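Nitroreductase family protein (Lactobacillus plantarum, PDB 4QLX) is an FMN-dependent enone reductase that probably uses NADH to saturate 10-oxo-11-octadecenoate to 10-oxooctadecanoate in the saturation of polyunsaturated fatty acids. Local coordinates at residues I116-E119 and R120-Q123; V151-Q154 and L155-V158. All blocks are in the same frame, centred on the assembly; numbering follows the deposited sequence.

Interaction 1: residues I116-E119 and R120-Q123; sequences ITKE and RLDQ. With KTC (10-oxooctadecanoic acid), chain D.
Ile-116 lays its CD1 methyl against Leu-121, with Ile-116 CD1 3.8 Å from Leu-121 CB and the two side chains at about a right angle. Its CB also meets the base of Arg-120, and its other branch turns to the bound 10-oxooctadecanoic acid, with Ile-116 CG2 3.9 Å from ligand C16. Thr-117 is the N-cap of the helix that starts at Lys-118. Thr-117 OG1 lies between the backbone N and the carbonyl carbon (chi1 71°) and accepts from Arg-120 N at 2.9 Å. Its carbonyl oxygen takes Leu-121 N in the first helical bond. Two bonds thus hold Thr-117 to the opening turn.

Arg-120 leaves the helix with CG anti to its N (chi1 -168°), then bends at chi2 and sends its guanidinium to the ligand carboxylate. Arg-120 NE makes a weak bond of 3.4 Å to ligand O, which lies at the guanidinium edge, near its plane. Elsewhere on the group, Arg-120 NH1 donates to Gln-123 OE1 at 2.7 Å, which would help limit rotation of the guanidinium. With a leucine here, the ligand carboxylate would probably lose a charged mate and Gln-123 OE1 its donor. At the solvent side, Lys-118 NZ stays 4.3 Å from Asp-122 OD1, beyond a salt bridge, and also makes a cation-pi contact with Tyr-111.

Ile-116 and Arg-120 belong to the fatty acid pocket, and Cys-53 N is also hydrogen-bonded to the ligand. Phe-79 of the second subunit packs on Arg-120. The start of helix 118-133 rests on helix 103-112: Leu-121 meets Trp-107, Asn-108 and Tyr-111, and Ile-116 meets Val-110.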
loop_
_atom_site.group_PDB
_atom_site.type_symbol
_atom_site.label_atom_id
_atom_site.label_comp_id
_atom_site.label_asym_id
_atom_site.label_seq_id
_atom_site.Cartn_x
_atom_site.Cartn_y
_atom_site.Cartn_z
ATOM N N ILE A 116 22.634 14.160 -5.412
ATOM C CA ILE A 116 22.438 15.026 -4.252
ATOM C C ILE A 116 23.759 15.695 -3.902
ATOM O O ILE A 116 24.835 15.197 -4.246
ATOM C CB ILE A 116 21.908 14.258 -3.002
ATOM C CG1 ILE A 116 22.886 13.162 -2.580
ATOM C CG2 ILE A 116 20.518 13.674 -3.256
ATOM C CD1 ILE A 116 22.511 12.478 -1.286
ATOM N N THR A 117 23.674 16.830 -3.222
ATOM C CA THR A 117 24.865 17.510 -2.747
ATOM C C THR A 117 25.460 16.838 -1.522
ATOM O O THR A 117 24.785 16.083 -0.817
ATOM C CB THR A 117 24.563 18.964 -2.390
ATOM O OG1 THR A 117 23.775 18.995 -1.194
ATOM C CG2 THR A 117 23.804 19.640 -3.526
ATOM N N LYS A 118 26.729 17.142 -1.261
ATOM C CA LYS A 118 27.420 16.652 -0.075
ATOM C C LYS A 118 26.666 17.064 1.173
ATOM O O LYS A 118 26.512 16.287 2.114
ATOM C CB LYS A 118 28.852 17.195 -0.019
ATOM C CG LYS A 118 29.650 16.706 1.173
ATOM C CD LYS A 118 29.803 15.192 1.113
ATOM C CE LYS A 118 30.707 14.684 2.222
ATOM N NZ LYS A 118 31.016 13.241 2.025
ATOM N N GLU A 119 26.189 18.300 1.172
ATOM C CA GLU A 119 25.484 18.830 2.323
ATOM C C GLU A 119 24.183 18.055 2.557
ATOM O O GLU A 119 23.842 17.715 3.693
ATOM C CB GLU A 119 25.200 20.314 2.128
ATOM C CG GLU A 119 24.328 20.900 3.204
ATOM C CD GLU A 119 23.393 21.955 2.664
ATOM O OE1 GLU A 119 22.394 21.580 2.001
ATOM O OE2 GLU A 119 23.662 23.156 2.894
ATOM N N ARG A 120 23.479 17.764 1.469
ATOM C CA ARG A 120 22.240 16.997 1.537
ATOM C C ARG A 120 22.504 15.592 2.092
ATOM O O ARG A 120 21.829 15.141 3.018
ATOM C CB ARG A 120 21.588 16.932 0.151
ATOM C CG ARG A 120 20.162 16.401 0.148
ATOM C CD ARG A 120 19.327 17.095 1.223
ATOM N NE ARG A 120 17.899 16.837 1.075
ATOM C CZ ARG A 120 17.017 16.961 2.057
ATOM N NH1 ARG A 120 17.425 17.328 3.267
ATOM N NH2 ARG A 120 15.733 16.711 1.831
ATOM N N LEU A 121 23.508 14.921 1.533
ATOM C CA LEU A 121 23.937 13.613 2.017
ATOM C C LEU A 121 24.211 13.608 3.517
ATOM O O LEU A 121 23.832 12.676 4.233
ATOM C CB LEU A 121 25.185 13.159 1.262
ATOM C CG LEU A 121 25.803 11.863 1.781
ATOM C CD1 LEU A 121 24.967 10.657 1.362
ATOM C CD2 LEU A 121 27.256 11.703 1.335
ATOM N N ASP A 122 24.874 14.654 3.996
ATOM C CA ASP A 122 25.207 14.748 5.410
ATOM C C ASP A 122 23.944 14.896 6.261
ATOM O O ASP A 122 23.875 14.365 7.366
ATOM C CB ASP A 122 26.166 15.917 5.663
ATOM C CG ASP A 122 27.551 15.695 5.042
ATOM O OD1 ASP A 122 27.867 14.540 4.659
ATOM O OD2 ASP A 122 28.329 16.680 4.952
ATOM N N GLN A 123 22.940 15.606 5.743
ATOM C CA GLN A 123 21.665 15.732 6.447
ATOM C C GLN A 123 20.996 14.352 6.557
ATOM O O GLN A 123 20.536 13.952 7.634
ATOM C CB GLN A 123 20.746 16.739 5.738
ATOM C CG GLN A 123 21.324 18.185 5.696
ATOM C CD GLN A 123 20.501 19.152 4.838
ATOM O OE1 GLN A 123 19.523 18.755 4.197
ATOM N NE2 GLN A 123 20.902 20.433 4.823
HETATM O O1 KTC D . 15.237 15.676 -2.408
HETATM C C17 KTC D . 16.430 15.532 -2.153
HETATM O O KTC D . 17.268 16.563 -2.296
HETATM C C16 KTC D . 16.940 14.194 -1.674
HETATM C C15 KTC D . 15.807 13.515 -0.926
HETATM C C14 KTC D . 16.286 13.055 0.434
HETATM C C13 KTC D . 16.280 11.539 0.464
HETATM C C12 KTC D . 15.218 11.049 1.426
HETATM C C11 KTC D . 15.781 10.957 2.828
HETATM C C10 KTC D . 15.142 9.763 3.517
HETATM C C9 KTC D . 14.010 10.221 4.421
HETATM C C8 KTC D . 13.282 8.995 4.889
HETATM O O2 KTC D . 12.869 8.186 4.063
HETATM C C7 KTC D . 13.077 8.799 6.373
HETATM C C6 KTC D . 12.199 7.585 6.607
HETATM C C5 KTC D . 11.571 7.618 7.991
HETATM C C4 KTC D . 12.400 6.798 8.966
HETATM C C3 KTC D . 11.798 6.835 10.370
HETATM C C2 KTC D . 12.840 6.400 11.397
HETATM C C1 KTC D . 13.606 5.179 10.896
HETATM C C KTC D . 14.570 4.628 11.927
#

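Interaction 2: residues V151-Q154 and L155-V158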
loop_
_atom_site.group_PDB
_atom_site.type_symbol
_atom_site.label_atom_id
_atom_site.label_comp_id
_atom_site.label_asym_id
_atom_site.label_seq_id
_atom_site.Cartn_x
_atom_site.Cartn_y
_atom_site.Cartn_z
ATOM N N VAL A 151 4.326 -2.286 -0.525
ATOM C CA VAL A 151 4.654 -3.029 -1.738
ATOM C C VAL A 151 3.576 -4.102 -1.970
ATOM O O VAL A 151 3.232 -4.408 -3.114
ATOM C CB VAL A 151 6.095 -3.655 -1.692
ATOM C CG1 VAL A 151 6.141 -4.909 -0.829
ATOM C CG2 VAL A 151 6.571 -3.999 -3.099
ATOM N N GLY A 152 3.014 -4.644 -0.891
ATOM C CA GLY A 152 1.927 -5.614 -1.017
ATOM C C GLY A 152 0.686 -5.010 -1.648
ATOM O O GLY A 152 0.031 -5.609 -2.516
ATOM N N MET A 153 0.351 -3.809 -1.195
ATOM C CA MET A 153 -0.754 -3.054 -1.779
ATOM C C MET A 153 -0.508 -2.801 -3.266
ATOM O O MET A 153 -1.412 -2.937 -4.071
ATOM C CB MET A 153 -0.951 -1.721 -1.038
ATOM C CG MET A 153 -2.225 -0.937 -1.479
ATOM S SD MET A 153 -3.783 -1.796 -1.138
ATOM C CE MET A 153 -4.351 -2.196 -2.794
ATOM N N GLN A 154 0.717 -2.446 -3.651
ATOM C CA GLN A 154 0.955 -2.217 -5.072
ATOM C C GLN A 154 0.840 -3.531 -5.842
ATOM O O GLN A 154 0.345 -3.538 -6.961
ATOM C CB GLN A 154 2.315 -1.537 -5.318
ATOM C CG GLN A 154 2.271 -0.051 -4.936
ATOM C CD GLN A 154 3.082 0.851 -5.863
ATOM O OE1 GLN A 154 2.667 1.974 -6.167
ATOM N NE2 GLN A 154 4.242 0.364 -6.321
ATOM N N LEU A 155 1.244 -4.641 -5.225
ATOM C CA LEU A 155 1.222 -5.927 -5.922
ATOM C C LEU A 155 -0.233 -6.366 -6.187
ATOM O O LEU A 155 -0.536 -6.977 -7.220
ATOM C CB LEU A 155 1.986 -6.992 -5.117
ATOM C CG LEU A 155 2.148 -8.381 -5.763
ATOM C CD1 LEU A 155 2.667 -8.268 -7.195
ATOM C CD2 LEU A 155 3.075 -9.259 -4.944
ATOM N N LEU A 156 -1.139 -6.024 -5.270
ATOM C CA LEU A 156 -2.564 -6.322 -5.470
ATOM C C LEU A 156 -3.101 -5.578 -6.690
ATOM O O LEU A 156 -3.938 -6.104 -7.442
ATOM C CB LEU A 156 -3.381 -5.951 -4.230
ATOM C CG LEU A 156 -3.206 -6.745 -2.936
ATOM C CD1 LEU A 156 -4.034 -6.084 -1.865
ATOM C CD2 LEU A 156 -3.669 -8.197 -3.103
ATOM N N LEU A 157 -2.618 -4.353 -6.889
ATOM C CA LEU A 157 -3.062 -3.540 -8.021
ATOM C C LEU A 157 -2.395 -4.048 -9.300
ATOM O O LEU A 157 -3.045 -4.184 -10.332
ATOM C CB LEU A 157 -2.746 -2.041 -7.786
ATOM C CG LEU A 157 -3.448 -1.473 -6.543
ATOM C CD1 LEU A 157 -3.067 -0.035 -6.226
ATOM C CD2 LEU A 157 -4.973 -1.573 -6.729
ATOM N N VAL A 158 -1.094 -4.320 -9.216
ATOM C CA VAL A 158 -0.347 -4.839 -10.352
ATOM C C VAL A 158 -1.017 -6.111 -10.860
ATOM O O VAL A 158 -1.202 -6.283 -12.068
ATOM C CB VAL A 158 1.124 -5.117 -9.985
ATOM C CG1 VAL A 158 1.798 -5.920 -11.078
ATOM C CG2 VAL A 158 1.859 -3.797 -9.774
#
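Val-158 N donates to Gln-154 O at 2.8 Å, a bond of the alpha-helical i to i+4 pattern. Leu-155 N to Val-151 O and Leu-156 N to Gly-152 O continue it. Leu-157 N is held less firmly, by weak bonds to Met-153 O at 3.4 Å and Gln-154 O at 3.1 Å. The NE2 of Gln-154 finds its partners outside this turn, donating to Ala-46 O and Thr-48 OG1.

Among the side chains, Met-153 does most of the touching. Its chain bends at chi2 (63°) and again at chi3, which carries CE forward along the helix, toward the next turn. Met-153 CE then meets Leu-157 CG at 3.9 Å and Leu-156 CD1 at 4.0 Å. Val-158 CG2 comes within 3.2 Å of Gln-154 O.

Val-151, Leu-155 and Val-158 pack on helix 36-46, while Leu-156 reaches strand 165-169. Met-153, Gln-154, Leu-156 and Leu-157 also meet the second subunit, where Leu-157 packs on its own counterpart. The contact is buried and largely apolar, with one amide nitrogen held by hydrogen bonds. This chemistry is consistent with helix 137-161 as a core helix that is also part of the dimer interface, as in the nitroreductase fold.

Interactions 1 and 2 sit on successive helices, 118-133 and 137-161, but their centres are about 32 Å apart and they do not touch. Interaction 1 lies at the periphery of the chain, where a helix begins. Four of its eight residues are exposed, and it mixes charged, amide and apolar groups around a ligand carboxylate. Interaction 2 is wholly buried near the chain centre, within a long helix, and combines backbone hydrogen bonds with methionine-leucine packing. Both meet the second subunit: residues 120-123 through an arginine at the fatty acid pocket, residues 151-158 through several mainly apolar side chains in the core of the dimer.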